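Local coordinates for bifunctional enzyme IspD/IspF (Campylobacter jejuni, PDB 1W55), which catalyses two steps of isoprenoid precursor synthesis, joining methylerythritol phosphate to CMP from CTP and later cyclising the phosphorylated product to methylerythritol 2,4-cyclodiphosphate with release of CMP, at residues Val232-Thr237 and Gln310-Lys315; Asp316-Met321 and Val338-Thr343. All coordinates share one frame; numbering follows the deposited sequence.

How the contacts relate
Following the chain from the N terminus, strand 232-235 comes first, paired with strand 227-229 in a small hairpin, and contact 1 brings the loop 310-315 against it, closing a long loop of 72 intervening residues. The second loop is far shorter: contact 2 joins the start of helix 318-329 to strand 336-341 across only 16 residues. The two loops follow in series, neither enclosing the other, with centres about 9 Å apart. They also touch, since F317 packs on I234 and Q310 lies against T342. Together they join hairpin, loop, helix and strand of the IspF part, and the loop, helix and strand all reach one CMP.

Contact 1. Residues Val232-Thr237 and Gln310-Lys315; sequences VQIHPT and QSPKLK. With C (cytidine-5'-monophosphate), chain C.
I234 and P312 meet at about a right angle, methyl to ring: CG2 of I234 lies 3.6 Å from CG of P312. The same methyl also reaches CD2 of L314, again at 3.6 Å, along a slanting approach. One branch thus touches two residues of the loop; it can do so because chi1 (-52°) sets CG2 trans to the backbone N and puts CG1 beside that N, anti to the carbonyl carbon. H235 adds a looser touch of its CB on the same proline ring, while its imidazole turns to the chain that follows it, ND1 accepting the N-H of T237 and also that of M238; the T237 bond is nearly straight, its donor a little out of the ring plane. A cis peptide bond precedes P312, and the loop beyond it presents its backbone to the nucleotide. L314 N donates to N3 of the cytosine at 2.9 Å, a nearly straight bond (168°), and has a weaker second bond to O2. The carbonyl O of P312 receives a weak bond from N4 at 3.0 Å. K313 points its CB away from the strand, and its CG lies over one face of the base, 3.9 Å from C2; the bend at chi4 (60°) then brings NZ 3.3 Å from O4' of the ribose, a weak bond. The apolar side of the loop therefore rests on the hairpin, with L227 and L229 also touching it, while its polar backbone reads the Watson-Crick edge of cytosine, as befits the cytidine pocket of an IspF-type cyclodiphosphate synthase.

Contact 2. Residues Asp316-Met321 and Val338-Thr343; sequences DFKQAM and VKATTT. With MG (magnesium ion), chain B; C (cytidine-5'-monophosphate), chain C.
The first turn of helix 318-329 lies against the strand that follows it, bringing the CA atoms of K318 and V338 within 6.0 Å. K318 runs extended along the strand, its CD 3.7 Å from the carbonyl O of V338 and its CE near CB of A340. Its NZ makes a weak bond to cytosine O2 at 3.2 Å, but its stronger partners are D265 and E268 of a second subunit, both salt bridges. A turn further, M321 crosses V338 at about a right angle, CE meeting CG1 at 4.0 Å. A340 sets its CB 3.5 Å from N3 of the cytosine, over the base face opposite K313. Where the strand ends, T341 OG1, trans to its backbone N (chi1 180°), binds magnesium at 2.3 Å and donates to the carbonyl of T342. OP3 of the phosphate, three waters and D217 of the second subunit complete six ligands. T342 N donates to OP1 of CMP at 2.7 Å, and its OG1 bonds the same oxygen at a doubtfully short length; T342 probably stabilises the transition state, as in related enzymes. A beta-alpha-beta unit thus carries nucleotide and metal at a subunit interface, as in IspF enzymes.

Contact 1. Residues Val232-Thr237 and Gln310-Lys315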
loop_
_atom_site.group_PDB
_atom_site.type_symbol
_atom_site.label_atom_id
_atom_site.label_comp_id
_atom_site.label_asym_id
_atom_site.label_seq_id
_atom_site.Cartn_x
_atom_site.Cartn_y
_atom_site.Cartn_z
ATOM N N VAL A 232 -26.669 -37.141 22.384
ATOM C CA VAL A 232 -28.015 -36.747 22.776
ATOM C C VAL A 232 -28.925 -37.977 22.752
ATOM O O VAL A 232 -28.935 -38.727 21.771
ATOM C CB VAL A 232 -28.568 -35.666 21.809
ATOM C CG1 VAL A 232 -30.063 -35.375 22.083
ATOM C CG2 VAL A 232 -27.722 -34.376 21.889
ATOM N N GLN A 233 -29.689 -38.194 23.824
ATOM C CA GLN A 233 -30.566 -39.362 23.867
ATOM C C GLN A 233 -31.783 -39.169 22.972
ATOM O O GLN A 233 -32.568 -38.233 23.159
ATOM C CB GLN A 233 -30.992 -39.722 25.293
ATOM C CG GLN A 233 -31.670 -41.097 25.357
ATOM C CD GLN A 233 -32.090 -41.494 26.750
ATOM O OE1 GLN A 233 -33.281 -41.477 27.072
ATOM N NE2 GLN A 233 -31.123 -41.856 27.582
ATOM N N ILE A 234 -31.926 -40.064 22.000
ATOM C CA ILE A 234 -32.990 -39.979 20.998
ATOM C C ILE A 234 -34.165 -40.879 21.396
ATOM O O ILE A 234 -35.333 -40.540 21.200
ATOM C CB ILE A 234 -32.441 -40.424 19.606
ATOM C CG1 ILE A 234 -31.147 -39.670 19.233
ATOM C CG2 ILE A 234 -33.504 -40.295 18.527
ATOM C CD1 ILE A 234 -31.160 -38.158 19.478
ATOM N N HIS A 235 -33.821 -42.041 21.937
ATOM C CA HIS A 235 -34.777 -43.073 22.274
ATOM C C HIS A 235 -34.218 -43.852 23.456
ATOM O O HIS A 235 -33.005 -44.087 23.507
ATOM C CB HIS A 235 -35.009 -44.008 21.090
ATOM C CG HIS A 235 -36.297 -44.760 21.174
ATOM N ND1 HIS A 235 -36.424 -45.942 21.875
ATOM C CD2 HIS A 235 -37.527 -44.485 20.674
ATOM C CE1 HIS A 235 -37.672 -46.368 21.796
ATOM N NE2 HIS A 235 -38.362 -45.505 21.069
ATOM N N PRO A 236 -35.080 -44.239 24.404
ATOM C CA PRO A 236 -34.619 -44.937 25.617
ATOM C C PRO A 236 -34.140 -46.377 25.410
ATOM O O PRO A 236 -33.363 -46.845 26.237
ATOM C CB PRO A 236 -35.854 -44.897 26.550
ATOM C CG PRO A 236 -37.053 -44.795 25.608
ATOM C CD PRO A 236 -36.541 -44.000 24.421
ATOM N N THR A 237 -34.569 -47.059 24.348
ATOM C CA THR A 237 -34.305 -48.494 24.206
ATOM C C THR A 237 -33.870 -48.932 22.804
ATOM O O THR A 237 -33.367 -50.041 22.627
ATOM C CB THR A 237 -35.567 -49.318 24.584
ATOM O OG1 THR A 237 -36.640 -48.952 23.712
ATOM C CG2 THR A 237 -36.099 -48.970 25.979
ATOM N N GLN A 310 -34.710 -45.046 9.038
ATOM C CA GLN A 310 -36.158 -45.200 8.945
ATOM C C GLN A 310 -36.848 -44.705 10.226
ATOM O O GLN A 310 -37.872 -44.012 10.155
ATOM C CB GLN A 310 -36.522 -46.652 8.625
ATOM C CG GLN A 310 -37.900 -46.825 8.014
ATOM C CD GLN A 310 -38.071 -46.107 6.683
ATOM O OE1 GLN A 310 -37.246 -46.243 5.785
ATOM N NE2 GLN A 310 -39.158 -45.357 6.553
ATOM N N SER A 311 -36.254 -45.028 11.379
ATOM C CA SER A 311 -36.743 -44.604 12.694
ATOM C C SER A 311 -35.568 -44.522 13.671
ATOM O O SER A 311 -34.525 -45.123 13.419
ATOM C CB SER A 311 -37.780 -45.611 13.236
ATOM O OG SER A 311 -38.840 -45.811 12.316
ATOM N N PRO A 312 -35.711 -43.780 14.770
ATOM C CA PRO A 312 -36.849 -42.889 15.022
ATOM C C PRO A 312 -36.687 -41.549 14.325
ATOM O O PRO A 312 -35.626 -41.304 13.738
ATOM C CB PRO A 312 -36.800 -42.691 16.540
ATOM C CG PRO A 312 -35.398 -42.870 16.903
ATOM C CD PRO A 312 -34.754 -43.771 15.885
ATOM N N LYS A 313 -37.723 -40.713 14.381
ATOM C CA LYS A 313 -37.692 -39.367 13.812
ATOM C C LYS A 313 -36.758 -38.497 14.636
ATOM O O LYS A 313 -36.859 -38.456 15.856
ATOM C CB LYS A 313 -39.101 -38.747 13.772
ATOM C CG LYS A 313 -39.500 -38.254 12.378
ATOM C CD LYS A 313 -40.473 -37.079 12.409
ATOM C CE LYS A 313 -40.485 -36.317 11.066
ATOM N NZ LYS A 313 -40.878 -37.152 9.874
ATOM N N LEU A 314 -35.846 -37.810 13.956
ATOM C CA LEU A 314 -34.815 -37.009 14.614
ATOM C C LEU A 314 -35.178 -35.545 14.760
ATOM O O LEU A 314 -34.448 -34.785 15.388
ATOM C CB LEU A 314 -33.484 -37.131 13.856
ATOM C CG LEU A 314 -32.859 -38.527 13.766
ATOM C CD1 LEU A 314 -31.472 -38.399 13.196
ATOM C CD2 LEU A 314 -32.804 -39.198 15.131
ATOM N N LYS A 315 -36.293 -35.154 14.162
ATOM C CA LYS A 315 -36.725 -33.757 14.098
ATOM C C LYS A 315 -36.555 -32.968 15.402
ATOM O O LYS A 315 -35.946 -31.873 15.411
ATOM C CB LYS A 315 -38.186 -33.695 13.622
ATOM C CG LYS A 315 -38.834 -32.308 13.645
ATOM C CD LYS A 315 -40.319 -32.421 13.329
ATOM C CE LYS A 315 -40.865 -31.129 12.753
ATOM N NZ LYS A 315 -41.201 -30.109 13.787
HETATM O OP3 C C . -37.507 -37.768 3.110
HETATM P P C C . -38.265 -38.580 4.117
HETATM O OP1 C C . -37.575 -39.848 4.505
HETATM O OP2 C C . -39.695 -38.783 3.706
HETATM O "O5'" C C . -38.286 -37.682 5.444
HETATM C "C5'" C C . -38.963 -36.435 5.492
HETATM C "C4'" C C . -38.359 -35.556 6.586
HETATM O "O4'" C C . -38.433 -36.178 7.878
HETATM C "C3'" C C . -36.875 -35.237 6.404
HETATM O "O3'" C C . -36.663 -34.113 5.554
HETATM C "C2'" C C . -36.411 -34.959 7.823
HETATM O "O2'" C C . -36.775 -33.630 8.187
HETATM C "C1'" C C . -37.292 -35.836 8.684
HETATM N N1 C C . -36.682 -37.072 9.237
HETATM C C2 C C . -36.241 -37.112 10.577
HETATM O O2 C C . -36.319 -36.085 11.285
HETATM N N3 C C . -35.722 -38.249 11.108
HETATM C C4 C C . -35.614 -39.371 10.355
HETATM N N4 C C . -35.095 -40.516 10.879
HETATM C C5 C C . -36.030 -39.348 9.031
HETATM C C6 C C . -36.576 -38.185 8.488
#

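Contact 2. Residues Asp316-Met321 and Val338-Thr343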
loop_
_atom_site.group_PDB
_atom_site.type_symbol
_atom_site.label_atom_id
_atom_site.label_comp_id
_atom_site.label_asym_id
_atom_site.label_seq_id
_atom_site.Cartn_x
_atom_site.Cartn_y
_atom_site.Cartn_z
ATOM N N ASP A 316 -37.084 -33.524 16.498
ATOM C CA ASP A 316 -37.132 -32.804 17.765
ATOM C C ASP A 316 -35.762 -32.742 18.454
ATOM O O ASP A 316 -35.603 -32.053 19.465
ATOM C CB ASP A 316 -38.191 -33.407 18.704
ATOM C CG ASP A 316 -39.635 -33.196 18.203
ATOM O OD1 ASP A 316 -39.898 -32.336 17.322
ATOM O OD2 ASP A 316 -40.588 -33.862 18.657
ATOM N N PHE A 317 -34.780 -33.445 17.891
ATOM C CA PHE A 317 -33.462 -33.584 18.523
ATOM C C PHE A 317 -32.340 -32.871 17.765
ATOM O O PHE A 317 -31.209 -32.780 18.250
ATOM C CB PHE A 317 -33.142 -35.071 18.722
ATOM C CG PHE A 317 -34.185 -35.804 19.533
ATOM C CD1 PHE A 317 -35.209 -36.509 18.905
ATOM C CD2 PHE A 317 -34.159 -35.763 20.928
ATOM C CE1 PHE A 317 -36.187 -37.175 19.659
ATOM C CE2 PHE A 317 -35.140 -36.420 21.696
ATOM C CZ PHE A 317 -36.150 -37.128 21.060
ATOM N N LYS A 318 -32.653 -32.364 16.577
ATOM C CA LYS A 318 -31.627 -31.829 15.677
ATOM C C LYS A 318 -30.902 -30.617 16.250
ATOM O O LYS A 318 -29.682 -30.544 16.171
ATOM C CB LYS A 318 -32.211 -31.515 14.296
ATOM C CG LYS A 318 -32.498 -32.745 13.469
ATOM C CD LYS A 318 -33.433 -32.398 12.297
ATOM C CE LYS A 318 -33.821 -33.653 11.511
ATOM N NZ LYS A 318 -34.801 -33.358 10.427
ATOM N N GLN A 319 -31.642 -29.677 16.833
ATOM C CA GLN A 319 -31.023 -28.494 17.443
ATOM C C GLN A 319 -30.115 -28.856 18.638
ATOM O O GLN A 319 -29.019 -28.301 18.788
ATOM C CB GLN A 319 -32.066 -27.421 17.820
ATOM C CG GLN A 319 -32.878 -26.851 16.622
ATOM C CD GLN A 319 -31.999 -26.227 15.522
ATOM O OE1 GLN A 319 -31.179 -25.352 15.801
ATOM N NE2 GLN A 319 -32.173 -26.676 14.280
ATOM N N ALA A 320 -30.567 -29.797 19.462
ATOM C CA ALA A 320 -29.773 -30.278 20.589
ATOM C C ALA A 320 -28.478 -31.011 20.146
ATOM O O ALA A 320 -27.425 -30.826 20.745
ATOM C CB ALA A 320 -30.633 -31.176 21.491
ATOM N N MET A 321 -28.573 -31.843 19.110
ATOM C CA MET A 321 -27.396 -32.513 18.539
ATOM C C MET A 321 -26.366 -31.495 18.039
ATOM O O MET A 321 -25.175 -31.591 18.357
ATOM C CB MET A 321 -27.813 -33.438 17.389
ATOM C CG MET A 321 -28.508 -34.711 17.855
ATOM S SD MET A 321 -29.222 -35.704 16.532
ATOM C CE MET A 321 -27.872 -36.380 15.944
ATOM N N VAL A 338 -27.440 -30.738 11.156
ATOM C CA VAL A 338 -27.768 -32.159 11.138
ATOM C C VAL A 338 -29.074 -32.366 10.396
ATOM O O VAL A 338 -30.088 -31.754 10.740
ATOM C CB VAL A 338 -27.857 -32.743 12.574
ATOM C CG1 VAL A 338 -28.280 -34.219 12.546
ATOM C CG2 VAL A 338 -26.515 -32.587 13.302
ATOM N N LYS A 339 -29.043 -33.227 9.380
ATOM C CA LYS A 339 -30.214 -33.529 8.565
ATOM C C LYS A 339 -30.545 -35.002 8.698
ATOM O O LYS A 339 -29.743 -35.776 9.216
ATOM C CB LYS A 339 -29.943 -33.194 7.084
ATOM C CG LYS A 339 -29.304 -31.821 6.858
ATOM C CD LYS A 339 -29.229 -31.465 5.370
ATOM C CE LYS A 339 -28.275 -32.382 4.600
ATOM N NZ LYS A 339 -26.941 -32.549 5.269
ATOM N N ALA A 340 -31.720 -35.399 8.208
ATOM C CA ALA A 340 -32.106 -36.802 8.231
ATOM C C ALA A 340 -32.980 -37.168 7.046
ATOM O O ALA A 340 -33.682 -36.328 6.512
ATOM C CB ALA A 340 -32.825 -37.141 9.561
ATOM N N THR A 341 -32.934 -38.433 6.645
ATOM C CA THR A 341 -33.865 -38.963 5.655
ATOM C C THR A 341 -34.131 -40.439 5.947
ATOM O O THR A 341 -33.289 -41.124 6.543
ATOM C CB THR A 341 -33.325 -38.768 4.195
ATOM O OG1 THR A 341 -34.267 -39.311 3.257
ATOM C CG2 THR A 341 -32.050 -39.613 3.944
ATOM N N THR A 342 -35.307 -40.924 5.560
ATOM C CA THR A 342 -35.529 -42.371 5.499
ATOM C C THR A 342 -35.098 -42.846 4.112
ATOM O O THR A 342 -34.714 -42.035 3.264
ATOM C CB THR A 342 -37.008 -42.742 5.753
ATOM O OG1 THR A 342 -37.806 -42.325 4.636
ATOM C CG2 THR A 342 -37.617 -41.968 6.971
ATOM N N THR A 343 -35.158 -44.153 3.881
ATOM C CA THR A 343 -34.931 -44.694 2.545
ATOM C C THR A 343 -36.208 -45.303 1.974
ATOM O O THR A 343 -36.148 -46.211 1.151
ATOM C CB THR A 343 -33.767 -45.724 2.534
ATOM O OG1 THR A 343 -34.080 -46.829 3.392
ATOM C CG2 THR A 343 -32.487 -45.121 3.145
HETATM MG MG MG B . -35.941 -38.316 2.067
HETATM O OP3 C C . -37.507 -37.768 3.110
HETATM P P C C . -38.265 -38.580 4.117
HETATM O OP1 C C . -37.575 -39.848 4.505
HETATM O OP2 C C . -39.695 -38.783 3.706
HETATM O "O5'" C C . -38.286 -37.682 5.444
HETATM C "C5'" C C . -38.963 -36.435 5.492
HETATM C "C4'" C C . -38.359 -35.556 6.586
HETATM O "O4'" C C . -38.433 -36.178 7.878
HETATM C "C3'" C C . -36.875 -35.237 6.404
HETATM O "O3'" C C . -36.663 -34.113 5.554
HETATM C "C2'" C C . -36.411 -34.959 7.823
HETATM O "O2'" C C . -36.775 -33.630 8.187
HETATM C "C1'" C C . -37.292 -35.836 8.684
HETATM N N1 C C . -36.682 -37.072 9.237
HETATM C C2 C C . -36.241 -37.112 10.577
HETATM O O2 C C . -36.319 -36.085 11.285
HETATM N N3 C C . -35.722 -38.249 11.108
HETATM C C4 C C . -35.614 -39.371 10.355
HETATM N N4 C C . -35.095 -40.516 10.879
HETATM C C5 C C . -36.030 -39.348 9.031
HETATM C C6 C C . -36.576 -38.185 8.488
HETATM O O HOH W 1 -37.095 -37.001 0.757
HETATM O O HOH W 2 -35.107 -36.545 2.608
HETATM O O HOH W 3 -36.558 -40.298 1.505
#